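PDB 6SKY: Serine/threonine-protein kinase Tel1 from Chaetomium thermophilum, which probably senses DNA double-strand breaks and, using ATP, phosphorylates serine or threonine followed by glutamine in targets such as histone H2A to switch on checkpoint signalling. Local coordinates for residues Val1701-Ser1706 / Lys1776-Arg1781; Asn1676-Leu1681 / Glu1694-Thr1699; Gly2218-Ser2223 / Val2256-Leu2261; Gln2228-Asp2233 / Ser2246-Lys2251; Leu2652-Thr2655 / Gly2659-Glu2662. One frame throughout, in Å; residues are numbered along the deposited sequence.

Interaction 1: Val1701-Ser1706 / Lys1776-Arg1781; sequences VSDAIS and KIVTLR
The side chain of D1703 lies over the CG2 methyl of V1778, where helix 1687-1706 of the alpha solenoid meets the short helix 1778-1781, more than seventy residues further along the chain. The backbones come nearest at this same pair, D1703 CA to V1778 CA being 7.2 Å. D1703 CB sits 3.8 Å from V1778 CG2, and the carboxylate continues past the same methyl, with D1703 OD2 4.1 Å from V1778 CG2. V1778 holds CG2 opposite its own backbone N, with CG1 between N and the carbonyl carbon (chi1 76°), and this sends CG2 toward the helix across the gap.

The same methyl has a second job. V1778 CG2 also lies against one face of the R1781 guanidinium, 3.6 Å above its plane and shifted toward the rim. One methyl thus touches both the acid and the base. Those two charges join only loosely, in a long salt bridge. The two side chains run roughly perpendicular, and their flat ends are turned 60° apart, so the carboxylate and guanidinium do not meet as a flat, two-pronged pair. R1781 NE is committed elsewhere, donating to the carbonyl of P1775 just ahead of the segment, which probably helps fix how the guanidinium is turned.

L1712 of helix 1710-1719 packs on both A1704 and V1778, two buried residues. The charged pair lies at the more exposed margin, where D1703 OD2 comes to the edge of the guanidinium, near its plane, 3.6 Å from R1781 NH1.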
# COMPACT_ATOMS: atom_id res chain seq x y z
N VAL A 1701 69.15 -26.63 10.41
CA VAL A 1701 69.05 -27.44 11.62
C VAL A 1701 70.41 -27.59 12.28
O VAL A 1701 70.51 -27.59 13.51
CB VAL A 1701 68.42 -28.80 11.31
CG1 VAL A 1701 68.38 -29.66 12.55
CG2 VAL A 1701 67.02 -28.61 10.76
N SER A 1702 71.48 -27.69 11.49
CA SER A 1702 72.80 -27.81 12.10
C SER A 1702 73.18 -26.53 12.83
O SER A 1702 73.65 -26.57 13.97
CB SER A 1702 73.84 -28.15 11.04
OG SER A 1702 74.28 -26.99 10.37
N ASP A 1703 72.98 -25.37 12.18
CA ASP A 1703 73.34 -24.10 12.81
C ASP A 1703 72.40 -23.74 13.95
O ASP A 1703 72.74 -22.86 14.75
CB ASP A 1703 73.34 -22.99 11.77
CG ASP A 1703 74.50 -23.10 10.81
OD1 ASP A 1703 74.79 -24.22 10.35
OD2 ASP A 1703 75.13 -22.06 10.52
N ALA A 1704 71.24 -24.37 14.04
CA ALA A 1704 70.40 -24.20 15.21
C ALA A 1704 70.78 -25.15 16.34
O ALA A 1704 70.60 -24.80 17.51
CB ALA A 1704 68.93 -24.42 14.84
N ILE A 1705 71.29 -26.33 16.01
CA ILE A 1705 71.72 -27.27 17.05
C ILE A 1705 73.01 -26.79 17.69
O ILE A 1705 73.15 -26.81 18.92
CB ILE A 1705 71.86 -28.69 16.47
CG1 ILE A 1705 70.50 -29.37 16.38
CG2 ILE A 1705 72.80 -29.52 17.31
CD1 ILE A 1705 69.86 -29.62 17.72
N SER A 1706 73.97 -26.36 16.88
CA SER A 1706 75.26 -25.95 17.43
C SER A 1706 75.12 -24.69 18.28
O SER A 1706 75.57 -24.65 19.43
CB SER A 1706 76.27 -25.73 16.31
OG SER A 1706 76.11 -24.46 15.72
N LYS A 1776 72.60 -12.64 9.58
CA LYS A 1776 72.69 -13.27 10.89
C LYS A 1776 71.54 -14.24 11.15
O LYS A 1776 71.64 -15.05 12.07
CB LYS A 1776 72.72 -12.21 11.98
CG LYS A 1776 73.90 -11.26 11.89
CD LYS A 1776 75.18 -11.95 12.30
CE LYS A 1776 76.30 -10.94 12.51
NZ LYS A 1776 77.49 -11.57 13.14
N ILE A 1777 70.46 -14.15 10.39
CA ILE A 1777 69.35 -15.09 10.51
C ILE A 1777 69.64 -16.27 9.59
O ILE A 1777 69.71 -16.10 8.37
CB ILE A 1777 68.01 -14.43 10.16
CG1 ILE A 1777 67.81 -13.16 10.96
CG2 ILE A 1777 66.87 -15.38 10.42
CD1 ILE A 1777 66.51 -12.51 10.66
N VAL A 1778 69.80 -17.46 10.16
CA VAL A 1778 70.16 -18.60 9.35
C VAL A 1778 69.02 -19.02 8.43
O VAL A 1778 69.26 -19.68 7.42
CB VAL A 1778 70.61 -19.78 10.23
CG1 VAL A 1778 69.43 -20.43 10.88
CG2 VAL A 1778 71.40 -20.78 9.42
N THR A 1779 67.78 -18.65 8.75
CA THR A 1779 66.66 -19.05 7.91
C THR A 1779 66.53 -18.18 6.67
O THR A 1779 65.98 -18.64 5.66
CB THR A 1779 65.36 -19.01 8.71
OG1 THR A 1779 65.63 -19.43 10.06
CG2 THR A 1779 64.35 -19.95 8.11
N LEU A 1780 67.03 -16.95 6.71
CA LEU A 1780 67.02 -16.09 5.54
C LEU A 1780 68.29 -16.22 4.72
O LEU A 1780 68.32 -15.75 3.58
CB LEU A 1780 66.86 -14.63 5.94
CG LEU A 1780 65.55 -14.12 6.51
CD1 LEU A 1780 65.77 -12.72 7.00
CD2 LEU A 1780 64.47 -14.14 5.46
N ARG A 1781 69.33 -16.82 5.28
CA ARG A 1781 70.60 -16.91 4.58
C ARG A 1781 70.58 -18.01 3.53
O ARG A 1781 71.27 -17.90 2.51
CB ARG A 1781 71.72 -17.16 5.58
CG ARG A 1781 73.11 -17.03 5.03
CD ARG A 1781 74.06 -17.79 5.91
NE ARG A 1781 73.80 -17.53 7.32
CZ ARG A 1781 74.18 -18.33 8.30
NH1 ARG A 1781 74.84 -19.44 8.03
NH2 ARG A 1781 73.91 -18.01 9.56

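Interaction 2: Asn1676-Leu1681 / Glu1694-Thr1699; sequences NLIKSL and EAALRT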
# COMPACT_ATOMS: atom_id res chain seq x y z
N ASN A 1676 58.02 -24.97 6.95
CA ASN A 1676 57.04 -25.80 6.26
C ASN A 1676 57.12 -25.61 4.76
O ASN A 1676 57.00 -26.58 4.00
CB ASN A 1676 55.64 -25.49 6.76
CG ASN A 1676 55.39 -26.03 8.13
OD1 ASN A 1676 56.30 -26.52 8.79
ND2 ASN A 1676 54.15 -25.95 8.58
N LEU A 1677 57.33 -24.38 4.30
CA LEU A 1677 57.46 -24.14 2.87
C LEU A 1677 58.67 -24.87 2.31
O LEU A 1677 58.63 -25.38 1.19
CB LEU A 1677 57.56 -22.65 2.58
CG LEU A 1677 56.25 -21.91 2.43
CD1 LEU A 1677 56.54 -20.51 2.01
CD2 LEU A 1677 55.40 -22.59 1.42
N ILE A 1678 59.77 -24.91 3.06
CA ILE A 1678 60.97 -25.57 2.57
C ILE A 1678 60.83 -27.08 2.66
O ILE A 1678 61.29 -27.81 1.78
CB ILE A 1678 62.20 -25.07 3.35
CG1 ILE A 1678 62.49 -23.62 2.99
CG2 ILE A 1678 63.40 -25.91 3.04
CD1 ILE A 1678 63.55 -22.99 3.83
N LYS A 1679 60.20 -27.58 3.72
CA LYS A 1679 59.99 -29.01 3.85
C LYS A 1679 59.11 -29.56 2.75
O LYS A 1679 59.35 -30.66 2.24
CB LYS A 1679 59.38 -29.32 5.21
CG LYS A 1679 59.07 -30.78 5.42
CD LYS A 1679 58.20 -30.98 6.63
CE LYS A 1679 56.84 -30.37 6.42
NZ LYS A 1679 55.98 -30.51 7.63
N SER A 1680 58.08 -28.81 2.35
CA SER A 1680 57.22 -29.30 1.28
C SER A 1680 57.95 -29.43 -0.04
O SER A 1680 57.43 -30.08 -0.95
CB SER A 1680 56.02 -28.38 1.11
OG SER A 1680 56.36 -27.26 0.32
N LEU A 1681 59.14 -28.84 -0.18
CA LEU A 1681 59.91 -28.95 -1.40
C LEU A 1681 60.69 -30.25 -1.50
O LEU A 1681 61.11 -30.63 -2.59
CB LEU A 1681 60.88 -27.78 -1.51
CG LEU A 1681 60.56 -26.73 -2.56
CD1 LEU A 1681 59.13 -26.31 -2.44
CD2 LEU A 1681 61.48 -25.56 -2.35
N GLU A 1694 66.93 -29.95 0.77
CA GLU A 1694 67.66 -30.72 1.76
C GLU A 1694 68.92 -30.00 2.22
O GLU A 1694 69.27 -30.05 3.40
CB GLU A 1694 67.98 -32.10 1.21
CG GLU A 1694 66.78 -33.02 1.13
CD GLU A 1694 67.03 -34.27 0.31
OE1 GLU A 1694 66.19 -35.20 0.38
OE2 GLU A 1694 68.05 -34.34 -0.40
N ALA A 1695 69.59 -29.31 1.30
CA ALA A 1695 70.75 -28.52 1.69
C ALA A 1695 70.36 -27.41 2.66
O ALA A 1695 71.02 -27.20 3.69
CB ALA A 1695 71.42 -27.93 0.45
N ALA A 1696 69.29 -26.68 2.34
CA ALA A 1696 68.82 -25.62 3.22
C ALA A 1696 68.47 -26.15 4.59
O ALA A 1696 68.84 -25.57 5.61
CB ALA A 1696 67.62 -24.92 2.59
N LEU A 1697 67.73 -27.25 4.65
CA LEU A 1697 67.33 -27.79 5.94
C LEU A 1697 68.53 -28.27 6.74
O LEU A 1697 68.56 -28.11 7.96
CB LEU A 1697 66.32 -28.92 5.76
CG LEU A 1697 64.91 -28.49 5.39
CD1 LEU A 1697 64.02 -29.70 5.22
CD2 LEU A 1697 64.36 -27.56 6.44
N ARG A 1698 69.53 -28.86 6.08
CA ARG A 1698 70.72 -29.28 6.80
C ARG A 1698 71.43 -28.09 7.41
O ARG A 1698 71.77 -28.10 8.59
CB ARG A 1698 71.66 -30.06 5.87
CG ARG A 1698 71.43 -31.56 5.90
CD ARG A 1698 72.48 -32.32 5.10
NE ARG A 1698 72.00 -32.75 3.80
CZ ARG A 1698 72.37 -32.19 2.65
NH1 ARG A 1698 73.23 -31.19 2.65
NH2 ARG A 1698 71.88 -32.63 1.51
N THR A 1699 71.63 -27.03 6.62
CA THR A 1699 72.26 -25.83 7.15
C THR A 1699 71.49 -25.28 8.34
O THR A 1699 72.07 -25.01 9.40
CB THR A 1699 72.37 -24.76 6.07
OG1 THR A 1699 73.16 -25.26 4.98
CG2 THR A 1699 73.03 -23.52 6.62
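No flat group takes part where I1678 packs on L1697; the guanidinium of R1698 instead folds back over its own helix. One of its faces has E1694 O 3.8 Å above the plane, over the centre, with A1695 N above the same face nearer the rim. Beyond the two segments, the R1698 side chain touches W1730.

The contact itself is purely aliphatic. The CG2 methyl of I1678 enters alongside the isobutyl group of L1697, 3.8 Å from L1697 CG and nearly as close to CD2, and the two side chains slide past one another in opposite directions. I1678 points this methyl across because CG2 is anti to the backbone N, while CG1 is anti to the carbonyl carbon (chi1 -69°). The same methyl reaches A1696 CB at 4.4 Å, so it sits over two successive residues of the facing helix. In return, L1697 CD1 lies 4.3 Å from K1679 CA, against the backbone of the other helix. The rest of K1679 leads away, and its NZ bonds to the carbonyl of S1719.

Two hydroxyls bond back within their own helices. T1699 OG1 donates to A1695 O over 3.2 Å, while T1699 N reaches that oxygen from the opposite face of its plane. S1680 OG similarly turns back to L1677 O, standing above the carbonyl plane.

The helix axes come within 9.5 Å at a crossing angle of -135°. Consecutive helices 1670-1684 and 1687-1706, joined by a tight turn and packed antiparallel through such side chains, form the helical hairpin from which alpha solenoids are built.

Interaction 3: Gly2218-Ser2223 / Val2256-Leu2261; sequences GEMISS and VSVARL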
# COMPACT_ATOMS: atom_id res chain seq x y z
N GLY A 2218 -4.81 -8.74 -4.30
CA GLY A 2218 -5.78 -7.89 -3.65
C GLY A 2218 -7.21 -8.02 -4.13
O GLY A 2218 -8.09 -7.38 -3.56
N GLU A 2219 -7.47 -8.82 -5.17
CA GLU A 2219 -8.83 -9.02 -5.67
C GLU A 2219 -9.48 -10.12 -4.84
O GLU A 2219 -9.41 -11.29 -5.17
CB GLU A 2219 -8.82 -9.39 -7.14
CG GLU A 2219 -7.78 -8.68 -7.95
CD GLU A 2219 -7.99 -7.19 -7.97
OE1 GLU A 2219 -7.05 -6.46 -7.60
OE2 GLU A 2219 -9.08 -6.75 -8.37
N MET A 2220 -10.16 -9.73 -3.77
CA MET A 2220 -10.76 -10.71 -2.88
C MET A 2220 -12.04 -11.29 -3.46
O MET A 2220 -12.25 -12.51 -3.43
CB MET A 2220 -11.02 -10.08 -1.53
CG MET A 2220 -9.78 -9.64 -0.81
SD MET A 2220 -10.11 -9.31 0.92
CE MET A 2220 -8.45 -9.10 1.53
N ILE A 2221 -12.92 -10.45 -3.99
CA ILE A 2221 -14.20 -10.97 -4.45
C ILE A 2221 -14.02 -11.79 -5.70
O ILE A 2221 -14.71 -12.80 -5.89
CB ILE A 2221 -15.20 -9.82 -4.65
CG1 ILE A 2221 -15.22 -8.91 -3.43
CG2 ILE A 2221 -16.58 -10.37 -4.86
CD1 ILE A 2221 -15.58 -9.60 -2.16
N SER A 2222 -13.09 -11.42 -6.57
CA SER A 2222 -12.84 -12.21 -7.77
C SER A 2222 -12.31 -13.59 -7.42
O SER A 2222 -12.73 -14.59 -8.00
CB SER A 2222 -11.86 -11.48 -8.68
OG SER A 2222 -12.17 -10.11 -8.75
N SER A 2223 -11.40 -13.65 -6.45
CA SER A 2223 -10.87 -14.93 -5.99
C SER A 2223 -11.95 -15.80 -5.38
O SER A 2223 -12.01 -17.01 -5.64
CB SER A 2223 -9.75 -14.69 -4.99
OG SER A 2223 -9.58 -15.80 -4.15
N VAL A 2256 -13.98 -16.06 2.60
CA VAL A 2256 -15.25 -15.37 2.83
C VAL A 2256 -15.28 -14.74 4.21
O VAL A 2256 -15.88 -13.69 4.40
CB VAL A 2256 -16.42 -16.35 2.61
CG1 VAL A 2256 -17.69 -15.76 3.11
CG2 VAL A 2256 -16.57 -16.67 1.17
N SER A 2257 -14.63 -15.36 5.20
CA SER A 2257 -14.56 -14.74 6.52
C SER A 2257 -13.68 -13.51 6.52
O SER A 2257 -13.99 -12.53 7.19
CB SER A 2257 -14.05 -15.74 7.55
OG SER A 2257 -14.86 -16.89 7.58
N VAL A 2258 -12.55 -13.55 5.81
CA VAL A 2258 -11.65 -12.40 5.79
C VAL A 2258 -12.31 -11.20 5.13
O VAL A 2258 -12.15 -10.07 5.58
CB VAL A 2258 -10.33 -12.77 5.10
CG1 VAL A 2258 -9.55 -11.54 4.76
CG2 VAL A 2258 -9.52 -13.65 5.99
N ALA A 2259 -13.06 -11.43 4.06
CA ALA A 2259 -13.71 -10.36 3.32
C ALA A 2259 -15.05 -9.95 3.89
O ALA A 2259 -15.66 -9.01 3.38
CB ALA A 2259 -13.88 -10.76 1.86
N ARG A 2260 -15.53 -10.64 4.93
CA ARG A 2260 -16.82 -10.37 5.55
C ARG A 2260 -17.96 -10.48 4.55
O ARG A 2260 -18.98 -9.82 4.69
CB ARG A 2260 -16.86 -8.99 6.21
CG ARG A 2260 -15.78 -8.75 7.22
CD ARG A 2260 -15.96 -9.64 8.39
NE ARG A 2260 -15.01 -9.31 9.44
CZ ARG A 2260 -15.29 -8.54 10.48
NH1 ARG A 2260 -14.37 -8.29 11.39
NH2 ARG A 2260 -16.50 -8.02 10.60
N LEU A 2261 -17.79 -11.32 3.54
CA LEU A 2261 -18.74 -11.36 2.44
C LEU A 2261 -20.06 -11.99 2.84
O LEU A 2261 -21.05 -11.79 2.14
CB LEU A 2261 -18.13 -12.13 1.28
CG LEU A 2261 -18.73 -11.89 -0.09
CD1 LEU A 2261 -18.63 -10.43 -0.40
CD2 LEU A 2261 -17.99 -12.69 -1.11
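M2220 reaches across to the end of helix 2245-2259 and lays its thioether over the low step made by A2259. M2220 SD rests 4.1 Å from A2259 CB, and the chain, extended beyond CG, carries M2220 CE on to V2258 CG1 at 4.2 Å, crossing that valine at about a right angle. The single methyl of A2259 makes the dip, with V2258 rising beside it. Here the backbones are nearest, M2220 CA to A2259 CA being 6.9 Å.

The second projection, I2221, is bent rather than straight. Its CD1 swings toward the other segment and ends 3.6 Å from L2261 CD1, with CD2 of the same leucine close by. L2261 can meet it because the helix has just stopped: R2260 takes positive phi in a Schellman motif, turning the chain so that L2261 points back at I2221. W2215 of helix 2203-2217 packs on both M2220 and V2258.

The outer surface faces the second subunit, whose M2917 packs on M2220, while its R1945 and D2922 make salt bridges with E2219 and R2260. This is the open end of an antiparallel helix pair in the FAT domain, a TPR-like array, placed at the dimer interface.

Interaction 4: Gln2228-Asp2233 / Ser2246-Lys2251; sequences QAIDKD and SDLLSK
The carboxylate of D2231 divides its work: OD1 forms a salt bridge with R2245 NE, at the start of the facing helix, while OD2 lies 4.0 Å from L2249 CD2. D2231 CG lies opposite the backbone N (chi1 171°), which sets the acid beside this leucine. Its CB meets another: D2231 CB is 3.7 Å from L2248 CD2, and D2231 CA is almost as near to the same methyl.

L2248 CD2 is at the centre of the contact. It also touches I2230 CG2 at 4.0 Å, so one methyl sits against two successive residues of helix 2220-2232. Behind the layer, M2208 of helix 2203-2217 packs on L2248, and L2249 leans on P2274 and A2275 of helix 2264-2279.

The two helices run antiparallel, with axes 10.3 Å apart at closest approach and a crossing angle of -146°. They belong to the FAT domain and are joined by the loop just beyond D2233.

Greasy contacts therefore carry the packing itself, whereas the polar tie between the helices is ionic and lies at its edge. The nearby arginine would probably keep the D2231 carboxylate in its charged form, even with the L2249 methyl close to OD2.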
# COMPACT_ATOMS: atom_id res chain seq x y z
N GLN A 2228 -15.63 -20.47 -5.82
CA GLN A 2228 -16.98 -21.00 -5.78
C GLN A 2228 -17.39 -21.60 -7.12
O GLN A 2228 -18.16 -22.56 -7.15
CB GLN A 2228 -17.96 -19.91 -5.38
CG GLN A 2228 -17.88 -19.53 -3.94
CD GLN A 2228 -18.67 -18.30 -3.64
OE1 GLN A 2228 -18.98 -17.53 -4.53
NE2 GLN A 2228 -19.00 -18.10 -2.38
N ALA A 2229 -16.90 -21.05 -8.22
CA ALA A 2229 -17.15 -21.67 -9.52
C ALA A 2229 -16.44 -23.01 -9.64
O ALA A 2229 -16.99 -23.95 -10.21
CB ALA A 2229 -16.71 -20.73 -10.63
N ILE A 2230 -15.21 -23.11 -9.13
CA ILE A 2230 -14.55 -24.41 -9.08
C ILE A 2230 -15.39 -25.40 -8.30
O ILE A 2230 -15.53 -26.57 -8.69
CB ILE A 2230 -13.14 -24.30 -8.46
CG1 ILE A 2230 -12.23 -23.43 -9.30
CG2 ILE A 2230 -12.52 -25.65 -8.33
CD1 ILE A 2230 -10.93 -23.23 -8.64
N ASP A 2231 -15.94 -24.97 -7.18
CA ASP A 2231 -16.68 -25.90 -6.33
C ASP A 2231 -18.02 -26.28 -6.93
O ASP A 2231 -18.51 -27.40 -6.71
CB ASP A 2231 -16.89 -25.31 -4.94
CG ASP A 2231 -17.82 -26.13 -4.10
OD1 ASP A 2231 -17.60 -27.35 -4.00
OD2 ASP A 2231 -18.78 -25.56 -3.55
N LYS A 2232 -18.64 -25.38 -7.69
CA LYS A 2232 -19.96 -25.66 -8.24
C LYS A 2232 -19.88 -26.64 -9.40
O LYS A 2232 -20.43 -27.75 -9.33
CB LYS A 2232 -20.61 -24.35 -8.68
CG LYS A 2232 -21.87 -24.52 -9.48
CD LYS A 2232 -22.30 -23.19 -10.07
CE LYS A 2232 -23.47 -23.35 -11.02
NZ LYS A 2232 -23.79 -22.07 -11.71
N ASP A 2233 -19.19 -26.27 -10.47
CA ASP A 2233 -19.14 -27.08 -11.69
C ASP A 2233 -17.71 -27.56 -11.89
O ASP A 2233 -16.93 -26.97 -12.63
CB ASP A 2233 -19.64 -26.28 -12.90
CG ASP A 2233 -20.03 -27.17 -14.07
OD1 ASP A 2233 -21.19 -27.62 -14.12
OD2 ASP A 2233 -19.17 -27.42 -14.94
N SER A 2246 -12.70 -30.85 0.69
CA SER A 2246 -12.70 -30.23 2.00
C SER A 2246 -11.67 -29.11 2.09
O SER A 2246 -11.93 -28.10 2.74
CB SER A 2246 -12.44 -31.26 3.08
OG SER A 2246 -11.08 -31.64 3.09
N ASP A 2247 -10.53 -29.24 1.43
CA ASP A 2247 -9.59 -28.13 1.44
C ASP A 2247 -10.08 -26.98 0.57
O ASP A 2247 -9.87 -25.82 0.92
CB ASP A 2247 -8.20 -28.59 1.00
CG ASP A 2247 -8.05 -28.69 -0.49
OD1 ASP A 2247 -7.82 -27.65 -1.14
OD2 ASP A 2247 -8.14 -29.81 -1.02
N LEU A 2248 -10.78 -27.28 -0.52
CA LEU A 2248 -11.42 -26.23 -1.29
C LEU A 2248 -12.49 -25.52 -0.48
O LEU A 2248 -12.57 -24.29 -0.47
CB LEU A 2248 -12.02 -26.81 -2.57
CG LEU A 2248 -12.87 -25.89 -3.43
CD1 LEU A 2248 -12.08 -24.72 -3.91
CD2 LEU A 2248 -13.43 -26.65 -4.58
N LEU A 2249 -13.33 -26.29 0.22
CA LEU A 2249 -14.39 -25.68 1.01
C LEU A 2249 -13.83 -24.84 2.14
O LEU A 2249 -14.35 -23.75 2.42
CB LEU A 2249 -15.32 -26.75 1.56
CG LEU A 2249 -16.36 -27.28 0.59
CD1 LEU A 2249 -17.22 -28.27 1.28
CD2 LEU A 2249 -17.18 -26.15 0.06
N SER A 2250 -12.78 -25.31 2.81
CA SER A 2250 -12.23 -24.53 3.90
C SER A 2250 -11.47 -23.31 3.39
O SER A 2250 -11.43 -22.28 4.06
CB SER A 2250 -11.33 -25.40 4.76
OG SER A 2250 -10.17 -25.78 4.07
N LYS A 2251 -10.90 -23.38 2.19
CA LYS A 2251 -10.31 -22.20 1.58
C LYS A 2251 -11.36 -21.14 1.27
O LYS A 2251 -11.16 -19.95 1.54
CB LYS A 2251 -9.56 -22.60 0.32
CG LYS A 2251 -8.60 -21.59 -0.20
CD LYS A 2251 -7.98 -22.12 -1.45
CE LYS A 2251 -6.87 -21.25 -1.93
NZ LYS A 2251 -5.74 -21.27 -0.99

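Interaction 5: Leu2652-Thr2655 / Gly2659-Glu2662; sequences LPLT and GLIE. With AGS (phosphothiophosphoric acid-adenylate ester), chain C.
L2652 and L2660 bind each other twice through their main chains, using both the N-H and the carbonyl of each. L2652 N donates to L2660 O at 2.9 Å, approaching nearly in line with the carbonyl bond, and L2660 N returns a straighter bond of 2.9 Å to L2652 O (167° at the hydrogen). This is an antiparallel hydrogen-bonded pair. The next pair, P2653 with G2659, is a non-hydrogen-bonded one, with P2653 CA 4.2 Å from G2659 CA.

Several other backbone groups find partners outside the pair. G2659 and I2661 are hydrogen-bonded to K2610 and L2608 of strand 2604-2611 on the far side, and E2662 to K2650. T2470 OG1, from helix 2461-2472, lies in hydrogen-bonding reach of the carbonyls of both P2653 and L2654, which must share its one proton, while T2655 OG1 pairs with S2658 OG in the turn.

On one face the leucines pack together. The side chains of L2652 and L2660 lie side by side, pointing the same way, with L2652 CD2 4.1 Å from L2660 CD1. L2654 CD1 comes in at an angle to touch L2660 CG at 4.1 Å, and Y2517 of helix 2507-2522 touches both L2654 and L2660.

At the other end sits the nucleotide, an ATP analogue. Its exocyclic amine, AGS N6, donates to E2662 O at 2.9 Å, and the I2661 CG2 methyl lies 3.7 Å from that same N6. V2664 N and H2764 O also bond to the ligand. A beta hairpin at the edge of the N-lobe sheet, running into the adenine-binding hinge, is the arrangement of PI3/PI4-family kinases.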
# COMPACT_ATOMS: atom_id res chain seq x y z
N LEU A 2652 17.30 -23.14 35.76
CA LEU A 2652 16.60 -24.24 36.41
C LEU A 2652 16.46 -23.91 37.88
O LEU A 2652 17.43 -24.06 38.65
CB LEU A 2652 17.37 -25.54 36.22
CG LEU A 2652 16.79 -26.79 36.86
CD1 LEU A 2652 15.53 -27.16 36.15
CD2 LEU A 2652 17.79 -27.89 36.75
N PRO A 2653 15.30 -23.44 38.32
CA PRO A 2653 15.10 -23.16 39.75
C PRO A 2653 14.90 -24.46 40.51
O PRO A 2653 14.05 -25.27 40.15
CB PRO A 2653 13.84 -22.30 39.77
CG PRO A 2653 13.60 -21.91 38.37
CD PRO A 2653 14.15 -22.99 37.53
N LEU A 2654 15.69 -24.66 41.56
CA LEU A 2654 15.55 -25.87 42.37
C LEU A 2654 14.58 -25.64 43.51
O LEU A 2654 13.61 -26.38 43.66
CB LEU A 2654 16.92 -26.29 42.90
CG LEU A 2654 17.86 -26.95 41.90
CD1 LEU A 2654 19.19 -27.19 42.54
CD2 LEU A 2654 17.27 -28.23 41.41
N THR A 2655 14.82 -24.62 44.31
CA THR A 2655 13.93 -24.25 45.39
C THR A 2655 13.64 -22.76 45.28
O THR A 2655 14.05 -22.13 44.31
CB THR A 2655 14.54 -24.59 46.74
OG1 THR A 2655 15.91 -24.16 46.76
CG2 THR A 2655 14.50 -26.08 46.98
N GLY A 2659 19.24 -22.26 42.49
CA GLY A 2659 19.04 -22.70 41.13
C GLY A 2659 20.35 -23.05 40.46
O GLY A 2659 21.43 -22.82 41.00
N LEU A 2660 20.22 -23.63 39.28
CA LEU A 2660 21.33 -23.90 38.40
C LEU A 2660 21.16 -23.06 37.14
O LEU A 2660 20.12 -23.16 36.48
CB LEU A 2660 21.40 -25.38 38.03
CG LEU A 2660 21.46 -26.36 39.18
CD1 LEU A 2660 21.49 -27.74 38.62
CD2 LEU A 2660 22.68 -26.09 39.99
N ILE A 2661 22.16 -22.27 36.82
CA ILE A 2661 22.14 -21.46 35.61
C ILE A 2661 23.21 -21.97 34.67
O ILE A 2661 24.32 -22.30 35.09
CB ILE A 2661 22.35 -19.97 35.93
CG1 ILE A 2661 21.35 -19.54 36.98
CG2 ILE A 2661 22.15 -19.15 34.72
CD1 ILE A 2661 21.40 -18.09 37.27
N GLU A 2662 22.86 -22.07 33.39
CA GLU A 2662 23.81 -22.52 32.39
C GLU A 2662 24.84 -21.44 32.15
O GLU A 2662 24.49 -20.31 31.82
CB GLU A 2662 23.08 -22.85 31.10
CG GLU A 2662 23.96 -23.34 30.01
CD GLU A 2662 23.28 -23.33 28.67
OE1 GLU A 2662 23.43 -22.34 27.93
OE2 GLU A 2662 22.57 -24.30 28.35
PG AGS C . 25.49 -7.82 40.43
S1G AGS C . 25.67 -6.30 39.22
O2G AGS C . 24.14 -8.53 40.20
O3G AGS C . 25.57 -7.33 41.90
PB AGS C . 26.60 -9.77 38.93
O1B AGS C . 25.83 -9.13 37.85
O2B AGS C . 28.06 -10.05 38.61
O3B AGS C . 26.63 -8.84 40.20
PA AGS C . 26.73 -12.49 39.21
O1A AGS C . 27.32 -12.82 40.52
O2A AGS C . 25.78 -13.54 38.66
O3A AGS C . 25.92 -11.14 39.29
O5' AGS C . 27.92 -12.23 38.23
C5' AGS C . 28.80 -13.33 37.91
C4' AGS C . 29.64 -12.97 36.72
O4' AGS C . 29.46 -13.97 35.70
C3' AGS C . 29.31 -11.64 36.05
O3' AGS C . 30.47 -11.06 35.47
C2' AGS C . 28.28 -12.03 35.00
O2' AGS C . 28.35 -11.18 33.87
C1' AGS C . 28.72 -13.44 34.61
N9 AGS C . 27.61 -14.34 34.35
C8 AGS C . 26.42 -14.39 35.01
N7 AGS C . 25.59 -15.31 34.56
C5 AGS C . 26.30 -15.91 33.53
C6 AGS C . 25.99 -16.95 32.65
N6 AGS C . 24.83 -17.61 32.67
N1 AGS C . 26.92 -17.31 31.74
C2 AGS C . 28.08 -16.65 31.72
N3 AGS C . 28.49 -15.65 32.50
C4 AGS C . 27.55 -15.32 33.39

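Overall arrangement
Interactions 1 and 2 share helix 1687-1706 and touch directly, V1778 CG2 lying 4.2 Å from T1699 CG2; their centres are 12 Å apart. Interactions 3 and 4 form the other cluster: both bind helix 2220-2232 to helix 2245-2259, interaction 4 near the connecting loop and interaction 3 at the far end, facing the second subunit, with centres 14 Å apart. The clusters lie on opposite sides of the chain's centre, interactions 1 and 3 being 85 Å apart between centres. Interaction 5 alone reaches the ATP analogue. Its centre is 52 Å from that of interaction 3 and 59 Å from that of interaction 1, so the helical contacts stand well away from the nucleotide pocket.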